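Local atomic coordinates of glycosylation Associate Protein 1 (Streptococcus agalactiae serotype V, PDB entry 6OYC), a protein that probably takes part, as a member of the Gap123 complex, in the glycosylation and accessory Sec secretion of a streptococcal surface protein. Residues A[159-164]-A[182-187]; A[14-19]-A[166-171]; A[53-58]-A[154-159]; A[203-206]-A[210-213]; A[133-136]-A[141-144]. One frame throughout, in Å; residues are numbered along the deposited sequence.

In the fold
Contacts 1, 2, 3 and 5 each use at least one of the neighbouring strands 131-138, 141-148, 154-161 and 164-171 of one antiparallel sheet, and contact 4 reaches its last strand, 204-205. Contacts 2 and 3 are the closest pair, with centres about 5 Å apart. They bring loops 14-19 and 53-58, which follow strands 2-5 and 48-52 of the seven-stranded parallel sheet, against strands 164-171 and 154-161. Contacts 1 and 3 share Tyr159. Contact 5 is local to the hairpin 131-138/141-148. Contacts 4 and 5 lie furthest apart, about 27 Å between centres. Along the chain contact 5 closes before contact 1 opens, and contact 4 comes last. The antiparallel sheet is thus joined to the parallel-sheet part.

Contact 1 (A[159-164]-A[182-187]); sequences YYDNGG and YLREGD
Arg184 NH2 donates to Asp161 OD2 over 2.9 Å. The N-H...O angle of 172° makes the bond nearly straight. It is part of a salt bridge, and it is a single-point one: one nitrogen meets one oxygen. The donor approaches OD2 nearly along its C-O bond. OD2 in turn lies in the guanidinium plane, at its edge. The two flat groups are almost coplanar, with planes 14° apart, although the two side chains run at about a right angle to each other. Asp161 CG sits between the backbone N and the carbonyl carbon (chi1 50°), and OD2 meets Arg184 from there. Arg184 bends at chi2, and this brings its guanidinium to the acid. On its other side, Arg184 NH1 lies at the edge of the Tyr182 ring, 3.6 Å from Tyr182 CE2. Each partner belongs to a type II turn. Gly164 N bonds Asp161 O at 3.0 Å in one, and Asp187 N bonds Arg184 O at 3.0 Å in the other. Gly163 and Gly186 take the third positions with positive phi. The contact is at the surface and small. It ties the turn after strand 154-161 to the loop after strand 177-182. Strand 164-171 runs between these two strands, and its Ala166 packs against the Asp161 carboxylate.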
# COMPACT_ATOMS: atom_id res chain seq x y z
N TYR A 159 -3.48 -3.82 -26.36
CA TYR A 159 -2.85 -3.75 -27.67
C TYR A 159 -2.22 -2.39 -27.90
O TYR A 159 -2.73 -1.36 -27.44
CB TYR A 159 -3.85 -4.02 -28.79
CG TYR A 159 -4.34 -5.44 -28.82
CD1 TYR A 159 -5.43 -5.82 -28.05
CD2 TYR A 159 -3.71 -6.41 -29.61
CE1 TYR A 159 -5.88 -7.12 -28.07
CE2 TYR A 159 -4.16 -7.72 -29.64
CZ TYR A 159 -5.25 -8.06 -28.86
OH TYR A 159 -5.72 -9.34 -28.86
N TYR A 160 -1.12 -2.38 -28.64
CA TYR A 160 -0.37 -1.17 -28.94
C TYR A 160 -0.30 -0.97 -30.45
O TYR A 160 -0.34 -1.93 -31.21
CB TYR A 160 1.07 -1.24 -28.38
CG TYR A 160 1.15 -1.37 -26.88
CD1 TYR A 160 1.05 -2.61 -26.26
CD2 TYR A 160 1.33 -0.25 -26.08
CE1 TYR A 160 1.12 -2.73 -24.87
CE2 TYR A 160 1.39 -0.36 -24.70
CZ TYR A 160 1.29 -1.60 -24.10
OH TYR A 160 1.37 -1.70 -22.73
N ASP A 161 -0.16 0.28 -30.87
CA ASP A 161 0.28 0.57 -32.22
C ASP A 161 1.34 1.66 -32.15
O ASP A 161 1.81 2.01 -31.06
CB ASP A 161 -0.90 0.92 -33.14
CG ASP A 161 -1.81 1.99 -32.57
OD1 ASP A 161 -1.36 2.80 -31.74
OD2 ASP A 161 -3.00 2.01 -32.96
N ASN A 162 1.77 2.14 -33.31
CA ASN A 162 2.57 3.36 -33.35
C ASN A 162 1.66 4.51 -32.92
O ASN A 162 0.63 4.75 -33.54
CB ASN A 162 3.14 3.60 -34.74
CG ASN A 162 3.67 2.33 -35.38
OD1 ASN A 162 4.30 1.50 -34.72
ND2 ASN A 162 3.42 2.18 -36.68
N GLY A 163 2.04 5.19 -31.85
CA GLY A 163 1.09 6.01 -31.12
C GLY A 163 0.81 5.49 -29.73
O GLY A 163 0.01 6.11 -29.01
N GLY A 164 1.43 4.37 -29.33
CA GLY A 164 1.35 3.84 -27.98
C GLY A 164 0.17 2.91 -27.71
O GLY A 164 -0.21 2.09 -28.56
N TYR A 182 -10.99 1.64 -25.35
CA TYR A 182 -10.00 2.36 -26.14
C TYR A 182 -9.15 3.26 -25.24
O TYR A 182 -9.60 3.73 -24.19
CB TYR A 182 -10.69 3.16 -27.26
CG TYR A 182 -11.09 2.26 -28.42
CD1 TYR A 182 -12.25 1.50 -28.36
CD2 TYR A 182 -10.29 2.14 -29.55
CE1 TYR A 182 -12.63 0.66 -29.41
CE2 TYR A 182 -10.64 1.31 -30.61
CZ TYR A 182 -11.81 0.57 -30.53
OH TYR A 182 -12.17 -0.27 -31.56
N LEU A 183 -7.90 3.51 -25.68
CA LEU A 183 -6.85 4.12 -24.86
C LEU A 183 -6.12 5.25 -25.57
O LEU A 183 -5.00 5.59 -25.19
CB LEU A 183 -5.83 3.06 -24.41
CG LEU A 183 -6.37 1.86 -23.61
CD1 LEU A 183 -5.25 0.85 -23.36
CD2 LEU A 183 -7.04 2.31 -22.30
N ARG A 184 -6.70 5.82 -26.62
CA ARG A 184 -6.02 6.88 -27.36
C ARG A 184 -6.43 8.25 -26.85
O ARG A 184 -7.43 8.40 -26.15
CB ARG A 184 -6.34 6.77 -28.84
CG ARG A 184 -5.72 5.55 -29.47
CD ARG A 184 -6.61 4.99 -30.55
NE ARG A 184 -5.94 3.98 -31.36
CZ ARG A 184 -6.59 3.08 -32.09
NH1 ARG A 184 -7.92 3.09 -32.10
NH2 ARG A 184 -5.92 2.19 -32.80
N GLU A 185 -5.63 9.25 -27.20
CA GLU A 185 -6.03 10.63 -26.92
C GLU A 185 -7.36 10.92 -27.59
O GLU A 185 -7.55 10.66 -28.79
CB GLU A 185 -4.95 11.59 -27.41
CG GLU A 185 -5.39 13.06 -27.36
CD GLU A 185 -4.96 13.75 -26.06
OE1 GLU A 185 -5.77 14.54 -25.51
OE2 GLU A 185 -3.83 13.51 -25.59
N GLY A 186 -8.30 11.46 -26.82
CA GLY A 186 -9.62 11.77 -27.34
C GLY A 186 -10.54 10.59 -27.54
O GLY A 186 -11.68 10.79 -28.00
N ASP A 187 -10.11 9.37 -27.21
CA ASP A 187 -10.98 8.20 -27.38
C ASP A 187 -10.66 7.18 -26.28
O ASP A 187 -9.75 6.36 -26.41
CB ASP A 187 -10.84 7.58 -28.76
CG ASP A 187 -11.88 6.50 -28.99
OD1 ASP A 187 -12.77 6.33 -28.13
OD2 ASP A 187 -11.79 5.81 -30.02

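Contact 2 (A[14-19]-A[166-171]); sequences TWYDNN and AYQDYL
Tyr16 OH accepts a hydrogen bond from Gln168 NE2, 2.9 Å long with an N-H...O angle of 167°. The hydroxyl lies in the amide plane of Gln168. The tyrosine ring is turned 51° from that plane, and the two side chains run at about a right angle. Gln168 OE1 comes within 3.2 Å of Tyr16 CE1, so the whole amide lies against the end of the ring. The backbones stay far apart here, with Tyr16 CA and Gln168 CA 10.7 Å from each other. The side chains bridge this distance: CG of Tyr16 stands opposite its main-chain nitrogen (chi1 -165°), and Gln168 reaches out in the same sense before bending at chi2. A second link runs beside the first. Tyr170 OH meets the edge of the Tyr16 ring at 4.2 Å from Tyr16 CD1. A water donates to Tyr170 OH at 2.8 Å and more weakly to Trp15 O.

Further out, Arg13 bonds Gln168 OE1 and makes a cation-pi contact with the Tyr16 ring. Ser156 OG is a second partner of Gln168 NE2, and Glu181 holds Tyr170 OH. The loop is shaped by an Asx turn, in which Asn19 N donates to Asp17 OD1 at 2.9 Å.

Gln168 and Tyr170 are buried, and their polar ends are all paired. With an arginine on its oxygen and two oxygens on its nitrogen, the Gln168 amide can hardly flip. Arg13 would probably polarise it and make NE2 a somewhat stronger donor.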
# COMPACT_ATOMS: atom_id res chain seq x y z
N THR A 14 -7.38 5.81 -13.52
CA THR A 14 -8.06 5.61 -12.24
C THR A 14 -8.60 4.20 -12.08
O THR A 14 -8.37 3.55 -11.06
CB THR A 14 -9.22 6.61 -12.09
OG1 THR A 14 -8.69 7.93 -12.09
CG2 THR A 14 -9.99 6.39 -10.78
N TRP A 15 -9.34 3.71 -13.07
CA TRP A 15 -10.13 2.50 -12.90
C TRP A 15 -9.36 1.24 -13.24
O TRP A 15 -9.95 0.16 -13.31
CB TRP A 15 -11.43 2.61 -13.72
CG TRP A 15 -12.10 3.95 -13.48
CD1 TRP A 15 -12.12 5.03 -14.32
CD2 TRP A 15 -12.80 4.35 -12.29
NE1 TRP A 15 -12.79 6.08 -13.73
CE2 TRP A 15 -13.22 5.69 -12.49
CE3 TRP A 15 -13.12 3.72 -11.08
CZ2 TRP A 15 -13.92 6.41 -11.52
CZ3 TRP A 15 -13.83 4.43 -10.12
CH2 TRP A 15 -14.22 5.76 -10.34
N TYR A 16 -8.04 1.35 -13.44
CA TYR A 16 -7.19 0.26 -13.89
C TYR A 16 -6.52 -0.44 -12.70
O TYR A 16 -6.74 -0.11 -11.54
CB TYR A 16 -6.16 0.80 -14.90
CG TYR A 16 -5.45 -0.27 -15.71
CD1 TYR A 16 -6.17 -1.16 -16.51
CD2 TYR A 16 -4.06 -0.41 -15.67
CE1 TYR A 16 -5.53 -2.15 -17.25
CE2 TYR A 16 -3.42 -1.38 -16.41
CZ TYR A 16 -4.17 -2.25 -17.20
OH TYR A 16 -3.57 -3.22 -17.93
N ASP A 17 -5.69 -1.44 -13.02
CA ASP A 17 -4.95 -2.23 -12.04
C ASP A 17 -3.97 -1.34 -11.28
O ASP A 17 -3.24 -0.55 -11.88
CB ASP A 17 -4.21 -3.36 -12.77
CG ASP A 17 -3.54 -4.41 -11.84
OD1 ASP A 17 -3.73 -4.40 -10.60
OD2 ASP A 17 -2.82 -5.28 -12.40
N ASN A 18 -3.94 -1.46 -9.95
CA ASN A 18 -2.94 -0.75 -9.16
C ASN A 18 -1.66 -1.54 -8.95
O ASN A 18 -0.75 -1.06 -8.28
CB ASN A 18 -3.52 -0.35 -7.78
CG ASN A 18 -3.70 -1.54 -6.84
OD1 ASN A 18 -3.74 -2.69 -7.27
ND2 ASN A 18 -3.79 -1.26 -5.53
N ASN A 19 -1.56 -2.75 -9.50
CA ASN A 19 -0.40 -3.58 -9.21
C ASN A 19 0.87 -2.91 -9.73
O ASN A 19 0.83 -2.05 -10.63
CB ASN A 19 -0.57 -4.98 -9.80
CG ASN A 19 0.29 -6.03 -9.07
OD1 ASN A 19 0.84 -5.75 -8.01
ND2 ASN A 19 0.40 -7.22 -9.64
N ALA A 166 -3.35 1.49 -27.61
CA ALA A 166 -4.47 1.60 -28.53
C ALA A 166 -5.79 1.24 -27.84
O ALA A 166 -6.66 2.10 -27.72
CB ALA A 166 -4.20 0.71 -29.75
N TYR A 167 -5.94 0.01 -27.35
CA TYR A 167 -7.15 -0.42 -26.65
C TYR A 167 -6.87 -1.69 -25.85
O TYR A 167 -5.88 -2.39 -26.06
CB TYR A 167 -8.31 -0.66 -27.62
CG TYR A 167 -7.96 -1.64 -28.73
CD1 TYR A 167 -8.05 -3.01 -28.54
CD2 TYR A 167 -7.51 -1.19 -29.96
CE1 TYR A 167 -7.71 -3.89 -29.53
CE2 TYR A 167 -7.17 -2.07 -30.96
CZ TYR A 167 -7.27 -3.41 -30.75
OH TYR A 167 -6.93 -4.28 -31.75
N GLN A 168 -7.81 -2.01 -24.96
CA GLN A 168 -7.69 -3.14 -24.05
C GLN A 168 -8.93 -4.02 -24.18
O GLN A 168 -10.06 -3.54 -24.01
CB GLN A 168 -7.53 -2.67 -22.60
CG GLN A 168 -7.07 -3.77 -21.66
CD GLN A 168 -6.01 -3.28 -20.66
OE1 GLN A 168 -5.84 -2.08 -20.46
NE2 GLN A 168 -5.31 -4.23 -20.04
N ASP A 169 -8.71 -5.30 -24.47
CA ASP A 169 -9.79 -6.28 -24.54
C ASP A 169 -9.88 -7.03 -23.21
O ASP A 169 -8.91 -7.67 -22.80
CB ASP A 169 -9.57 -7.25 -25.69
CG ASP A 169 -9.78 -6.59 -27.04
OD1 ASP A 169 -10.15 -5.40 -27.03
OD2 ASP A 169 -9.58 -7.26 -28.09
N TYR A 170 -11.03 -6.95 -22.55
CA TYR A 170 -11.24 -7.66 -21.29
C TYR A 170 -11.98 -8.95 -21.57
O TYR A 170 -13.00 -8.95 -22.27
CB TYR A 170 -12.03 -6.84 -20.28
CG TYR A 170 -11.41 -5.53 -19.83
CD1 TYR A 170 -11.39 -4.42 -20.66
CD2 TYR A 170 -10.91 -5.40 -18.53
CE1 TYR A 170 -10.86 -3.20 -20.23
CE2 TYR A 170 -10.36 -4.19 -18.08
CZ TYR A 170 -10.34 -3.09 -18.94
OH TYR A 170 -9.84 -1.89 -18.51
N LEU A 171 -11.49 -10.05 -21.00
CA LEU A 171 -11.91 -11.39 -21.38
C LEU A 171 -12.60 -12.08 -20.22
O LEU A 171 -12.39 -11.75 -19.05
CB LEU A 171 -10.71 -12.23 -21.85
CG LEU A 171 -9.79 -11.64 -22.94
CD1 LEU A 171 -8.69 -12.60 -23.38
CD2 LEU A 171 -10.59 -11.19 -24.15
O HOH W 1 -9.79 -0.16 -16.31

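Contact 3 (A[53-58]-A[154-159]); sequences LNYMPN and LSSILY
Tyr55 has the most surface buried in this contact, and its hydroxyl is gripped by two neighbouring serines. Tyr55 OH lies 2.6 Å from Ser155 OG and 2.9 Å from Ser156 OG. Both are hydrogen bonds, and in each either oxygen could be the donor. Ser155 OG sits at the edge of the ring, near its plane, and 3.3 Å from Tyr55 CE1. Ser156 OG comes in obliquely.

The two serines point the same way because they form a classic beta bulge opposite Leu147. Their torsions differ: Ser155 OG is opposite its own main-chain N (chi1 -178°), while Ser156 OG tucks between N and the carbonyl carbon (chi1 74°). Both serine oxygens thus converge on one hydroxyl. Pro57 closes one face of the Tyr55 ring, with Pro57 CD 3.7 Å above its centre. Pro57 CB also approaches Ser155 OG at 4.3 Å.

All four touching residues are buried. Gln81 is a further partner of Ser155 OG. Tyr170 of strand 164-171 meets the Tyr55 ring edge-to-face. The loop between strand 48-52 and helix 59-65 is thereby fixed on strand 154-161, between strands 141-148 and 164-171.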
# COMPACT_ATOMS: atom_id res chain seq x y z
N LEU A 53 -14.24 -1.12 -7.16
CA LEU A 53 -14.78 -0.52 -8.37
C LEU A 53 -13.83 -0.59 -9.56
O LEU A 53 -14.29 -0.58 -10.70
CB LEU A 53 -15.15 0.94 -8.12
CG LEU A 53 -16.26 1.21 -7.11
CD1 LEU A 53 -16.60 2.71 -7.07
CD2 LEU A 53 -17.50 0.40 -7.42
N ASN A 54 -12.52 -0.65 -9.33
CA ASN A 54 -11.55 -0.64 -10.42
C ASN A 54 -11.12 -2.05 -10.77
O ASN A 54 -11.38 -3.01 -10.04
CB ASN A 54 -10.33 0.21 -10.07
CG ASN A 54 -9.60 -0.29 -8.83
OD1 ASN A 54 -10.20 -0.51 -7.78
ND2 ASN A 54 -8.30 -0.48 -8.95
N TYR A 55 -10.45 -2.16 -11.91
CA TYR A 55 -9.94 -3.43 -12.42
C TYR A 55 -8.81 -3.95 -11.52
O TYR A 55 -7.79 -3.27 -11.33
CB TYR A 55 -9.46 -3.20 -13.85
CG TYR A 55 -8.90 -4.39 -14.60
CD1 TYR A 55 -9.63 -5.57 -14.74
CD2 TYR A 55 -7.64 -4.33 -15.19
CE1 TYR A 55 -9.12 -6.65 -15.44
CE2 TYR A 55 -7.13 -5.38 -15.90
CZ TYR A 55 -7.87 -6.54 -16.01
OH TYR A 55 -7.36 -7.60 -16.71
N MET A 56 -8.97 -5.14 -10.94
CA MET A 56 -7.99 -5.66 -9.97
C MET A 56 -7.71 -7.14 -10.21
O MET A 56 -8.09 -8.01 -9.41
CB MET A 56 -8.49 -5.42 -8.54
CG MET A 56 -8.42 -3.96 -8.11
SD MET A 56 -6.70 -3.54 -7.80
CE MET A 56 -6.59 -3.93 -6.04
N PRO A 57 -7.01 -7.48 -11.29
CA PRO A 57 -6.73 -8.90 -11.58
C PRO A 57 -5.89 -9.59 -10.51
O PRO A 57 -5.89 -10.82 -10.43
CB PRO A 57 -5.99 -8.85 -12.92
CG PRO A 57 -5.43 -7.44 -12.99
CD PRO A 57 -6.42 -6.58 -12.31
N ASN A 58 -5.19 -8.83 -9.66
CA ASN A 58 -4.38 -9.39 -8.59
C ASN A 58 -5.04 -9.22 -7.23
O ASN A 58 -4.35 -9.17 -6.21
CB ASN A 58 -2.99 -8.76 -8.58
CG ASN A 58 -1.94 -9.76 -8.26
OD1 ASN A 58 -1.91 -10.84 -8.84
ND2 ASN A 58 -1.07 -9.43 -7.30
N LEU A 154 -6.27 -15.78 -18.39
CA LEU A 154 -5.98 -14.53 -19.10
C LEU A 154 -7.13 -13.55 -18.89
O LEU A 154 -8.23 -13.79 -19.39
CB LEU A 154 -5.76 -14.76 -20.59
CG LEU A 154 -5.41 -13.51 -21.43
CD1 LEU A 154 -4.14 -12.79 -20.94
CD2 LEU A 154 -5.26 -13.90 -22.87
N SER A 155 -6.89 -12.45 -18.17
CA SER A 155 -7.91 -11.46 -17.85
C SER A 155 -8.09 -10.41 -18.94
O SER A 155 -9.23 -10.02 -19.23
CB SER A 155 -7.57 -10.75 -16.53
OG SER A 155 -8.59 -9.82 -16.17
N SER A 156 -7.01 -9.94 -19.55
CA SER A 156 -7.15 -8.92 -20.58
C SER A 156 -5.88 -8.86 -21.44
O SER A 156 -4.83 -9.36 -21.06
CB SER A 156 -7.48 -7.55 -19.95
OG SER A 156 -6.36 -6.96 -19.31
N ILE A 157 -6.01 -8.22 -22.61
CA ILE A 157 -4.88 -7.94 -23.50
C ILE A 157 -4.90 -6.47 -23.84
O ILE A 157 -5.92 -5.95 -24.30
CB ILE A 157 -4.92 -8.75 -24.81
CG1 ILE A 157 -5.00 -10.25 -24.56
CG2 ILE A 157 -3.71 -8.45 -25.65
CD1 ILE A 157 -5.37 -11.00 -25.81
N LEU A 158 -3.76 -5.81 -23.66
CA LEU A 158 -3.60 -4.40 -23.99
C LEU A 158 -2.84 -4.33 -25.31
O LEU A 158 -1.68 -4.74 -25.37
CB LEU A 158 -2.87 -3.67 -22.86
CG LEU A 158 -3.11 -2.15 -22.74
CD1 LEU A 158 -2.58 -1.56 -21.43
CD2 LEU A 158 -2.51 -1.42 -23.95
N TYR A 159 -3.48 -3.82 -26.36
CA TYR A 159 -2.85 -3.75 -27.67
C TYR A 159 -2.22 -2.39 -27.90
O TYR A 159 -2.73 -1.36 -27.44
CB TYR A 159 -3.85 -4.02 -28.79
CG TYR A 159 -4.34 -5.44 -28.82
CD1 TYR A 159 -5.43 -5.82 -28.05
CD2 TYR A 159 -3.71 -6.41 -29.61
CE1 TYR A 159 -5.88 -7.12 -28.07
CE2 TYR A 159 -4.16 -7.72 -29.64
CZ TYR A 159 -5.25 -8.06 -28.86
OH TYR A 159 -5.72 -9.34 -28.86

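Contact 4 (A[203-206]-A[210-213]); sequences LSYS and ELIR
Glu210 reaches back from the first turn of its helix to Ser206, and its OE1 takes two hydrogen bonds there. Ser206 N donates to Glu210 OE1 at 2.6 Å, with an N-H...O angle of 160°. Ser206 OG donates to Glu210 OE1 at 2.9 Å from above the carboxylate plane, 57° out of it. The chain is extended beyond CG, which carries the acid this far. On the way Glu210 CG passes the edge of the Tyr205 ring, 3.9 Å from Tyr205 CD2. The other oxygen, OE2, forms a salt bridge with Lys202.

Leu211 comes next and lies over one face of the Tyr205 ring. Leu211 CB makes a CH-pi contact, 4.1 Å from the Tyr205 ring centroid and 10° off the normal. Leu211 CD1 touches Tyr205 CZ at 3.7 Å. Beyond the ring, Tyr205 OH is bonded to Glu214.

Asp207, just before helix 208-223, accepts from Glu210 N. Glu210 answers with its side chain, but to Ser206 N, one residue earlier than a true capping box requires. This resembles a capping box but is not one. It joins strand 204-205 to the first turn of helix 208-223, a strand-to-helix connection held at the helix N-terminus.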
# COMPACT_ATOMS: atom_id res chain seq x y z
N LEU A 203 -24.62 -0.44 -25.41
CA LEU A 203 -23.61 -1.16 -26.19
C LEU A 203 -22.30 -0.40 -26.25
O LEU A 203 -21.25 -1.00 -26.48
CB LEU A 203 -24.13 -1.40 -27.62
CG LEU A 203 -23.51 -2.56 -28.40
CD1 LEU A 203 -23.79 -3.90 -27.72
CD2 LEU A 203 -24.01 -2.56 -29.84
N SER A 204 -22.34 0.91 -26.02
CA SER A 204 -21.19 1.77 -26.21
C SER A 204 -21.23 2.83 -25.12
O SER A 204 -22.22 3.56 -25.02
CB SER A 204 -21.23 2.38 -27.61
OG SER A 204 -20.67 3.69 -27.62
N TYR A 205 -20.19 2.92 -24.30
CA TYR A 205 -20.12 3.89 -23.22
C TYR A 205 -19.08 4.96 -23.55
O TYR A 205 -18.11 4.70 -24.25
CB TYR A 205 -19.78 3.21 -21.89
CG TYR A 205 -20.86 2.26 -21.43
CD1 TYR A 205 -20.97 0.97 -21.97
CD2 TYR A 205 -21.77 2.64 -20.46
CE1 TYR A 205 -21.99 0.09 -21.54
CE2 TYR A 205 -22.77 1.80 -20.02
CZ TYR A 205 -22.88 0.52 -20.56
OH TYR A 205 -23.88 -0.31 -20.09
N SER A 206 -19.30 6.18 -23.04
CA SER A 206 -18.36 7.25 -23.36
C SER A 206 -17.00 7.04 -22.69
O SER A 206 -15.98 7.47 -23.23
CB SER A 206 -18.95 8.61 -22.98
OG SER A 206 -19.29 8.63 -21.62
N GLU A 210 -18.46 5.45 -16.82
CA GLU A 210 -19.90 5.40 -17.05
C GLU A 210 -20.43 3.99 -16.80
O GLU A 210 -21.46 3.80 -16.14
CB GLU A 210 -20.21 5.87 -18.47
CG GLU A 210 -21.67 6.11 -18.76
CD GLU A 210 -21.97 6.42 -20.25
OE1 GLU A 210 -21.06 6.37 -21.11
OE2 GLU A 210 -23.15 6.69 -20.56
N LEU A 211 -19.72 2.98 -17.31
CA LEU A 211 -20.11 1.61 -17.05
C LEU A 211 -19.95 1.25 -15.57
O LEU A 211 -20.78 0.52 -15.00
CB LEU A 211 -19.30 0.66 -17.93
CG LEU A 211 -19.54 -0.84 -17.70
CD1 LEU A 211 -21.01 -1.18 -17.90
CD2 LEU A 211 -18.64 -1.69 -18.63
N ILE A 212 -18.90 1.76 -14.91
CA ILE A 212 -18.70 1.43 -13.50
C ILE A 212 -19.82 2.04 -12.64
O ILE A 212 -20.29 1.41 -11.68
CB ILE A 212 -17.30 1.88 -13.04
CG1 ILE A 212 -16.25 1.03 -13.75
CG2 ILE A 212 -17.16 1.72 -11.54
CD1 ILE A 212 -14.89 1.62 -13.77
N ARG A 213 -20.26 3.26 -12.98
CA ARG A 213 -21.40 3.83 -12.25
C ARG A 213 -22.60 2.92 -12.36
O ARG A 213 -23.30 2.67 -11.37
CB ARG A 213 -21.75 5.24 -12.77
CG ARG A 213 -20.61 6.26 -12.65
CD ARG A 213 -21.05 7.75 -12.76
NE ARG A 213 -21.66 8.14 -14.04
CZ ARG A 213 -20.99 8.46 -15.15
NH1 ARG A 213 -19.66 8.42 -15.16
NH2 ARG A 213 -21.64 8.81 -16.26

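Contact 5 (A[133-136]-A[141-144]); sequences HIDY and QIAK
The Tyr136 ring is approached obliquely by Lys144 CE. The Asp135 carboxylate carries a methyl over one face: Ile142 CD1 stands above it, 3.6 Å from Asp135 CG and 3.7 Å from Asp135 CB. Ile142 CG1 lies opposite the main-chain N (chi1 -174°), and this extended chain carries CD1 across to the acid. The methyl makes only van der Waals contact with the acid, whose charge is met by a salt bridge from Asp135 OD1 to Lys145. Lys144 CG packs on Tyr136 CB at 4.0 Å, where both side chains leave the same face of the sheet. Beyond CB the Tyr136 ring packs on Trp98 and Pro99.

The segments are the two arms of the beta hairpin 131-138/141-148. Tyr136 and Lys144 form an antiparallel hydrogen-bonded pair, and Ala143 and Lys144 together face Tyr136 as a classic beta bulge. Tyr136 O therefore accepts twice. Ala143 N lies 2.8 Å from Tyr136 O, in the carbonyl plane. Lys144 N is 3.2 Å from Tyr136 O, tilted 24° from that plane. In the other direction Tyr136 N donates to Lys144 O at 2.7 Å. The short strand segments are splayed, at 122° between their directions. On the far side of 141-144, Ala143 bonds through its backbone to Tyr160, and Gln141 NE2 bonds Asn162 OD1.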
# COMPACT_ATOMS: atom_id res chain seq x y z
N HIS A 133 2.09 -10.40 -15.85
CA HIS A 133 1.86 -10.00 -17.23
C HIS A 133 3.05 -10.38 -18.10
O HIS A 133 4.17 -10.57 -17.62
CB HIS A 133 1.53 -8.50 -17.36
CG HIS A 133 2.63 -7.57 -16.95
ND1 HIS A 133 2.77 -7.07 -15.67
CD2 HIS A 133 3.60 -6.97 -17.69
CE1 HIS A 133 3.79 -6.24 -15.63
NE2 HIS A 133 4.31 -6.15 -16.84
N ILE A 134 2.78 -10.51 -19.40
CA ILE A 134 3.81 -10.68 -20.41
C ILE A 134 3.70 -9.54 -21.43
O ILE A 134 2.64 -9.33 -22.04
CB ILE A 134 3.69 -12.04 -21.11
CG1 ILE A 134 3.88 -13.18 -20.12
CG2 ILE A 134 4.67 -12.11 -22.26
CD1 ILE A 134 3.37 -14.49 -20.65
N ASP A 135 4.82 -8.81 -21.61
CA ASP A 135 4.94 -7.86 -22.71
C ASP A 135 5.38 -8.62 -23.94
O ASP A 135 6.45 -9.23 -23.94
CB ASP A 135 5.94 -6.75 -22.38
CG ASP A 135 5.45 -5.82 -21.28
OD1 ASP A 135 4.25 -5.84 -20.92
OD2 ASP A 135 6.30 -5.06 -20.75
N TYR A 136 4.56 -8.60 -24.98
CA TYR A 136 4.82 -9.38 -26.18
C TYR A 136 5.23 -8.42 -27.29
O TYR A 136 4.60 -7.37 -27.48
CB TYR A 136 3.58 -10.19 -26.57
CG TYR A 136 3.90 -11.40 -27.40
CD1 TYR A 136 4.05 -11.30 -28.78
CD2 TYR A 136 4.05 -12.64 -26.81
CE1 TYR A 136 4.34 -12.41 -29.54
CE2 TYR A 136 4.33 -13.76 -27.56
CZ TYR A 136 4.48 -13.65 -28.92
OH TYR A 136 4.76 -14.77 -29.67
N GLN A 141 9.49 -3.92 -30.73
CA GLN A 141 8.56 -2.92 -30.23
C GLN A 141 7.40 -3.64 -29.59
O GLN A 141 6.91 -4.64 -30.14
CB GLN A 141 8.08 -1.99 -31.36
CG GLN A 141 6.82 -1.19 -31.06
CD GLN A 141 6.42 -0.25 -32.20
OE1 GLN A 141 6.94 0.85 -32.31
NE2 GLN A 141 5.49 -0.70 -33.05
N ILE A 142 6.96 -3.17 -28.41
CA ILE A 142 5.88 -3.89 -27.73
C ILE A 142 4.64 -3.84 -28.60
O ILE A 142 4.32 -2.82 -29.21
CB ILE A 142 5.63 -3.33 -26.31
CG1 ILE A 142 4.58 -4.21 -25.59
CG2 ILE A 142 5.20 -1.85 -26.31
CD1 ILE A 142 4.42 -3.88 -24.13
N ALA A 143 3.97 -4.98 -28.72
CA ALA A 143 2.77 -5.09 -29.53
C ALA A 143 1.53 -5.32 -28.69
O ALA A 143 0.48 -4.71 -28.95
CB ALA A 143 2.91 -6.22 -30.55
N LYS A 144 1.64 -6.15 -27.65
CA LYS A 144 0.52 -6.37 -26.75
C LYS A 144 1.06 -6.79 -25.39
O LYS A 144 2.19 -7.28 -25.26
CB LYS A 144 -0.46 -7.40 -27.32
CG LYS A 144 0.19 -8.59 -28.01
CD LYS A 144 -0.82 -9.36 -28.83
CE LYS A 144 -0.14 -10.43 -29.69
NZ LYS A 144 -1.05 -10.92 -30.78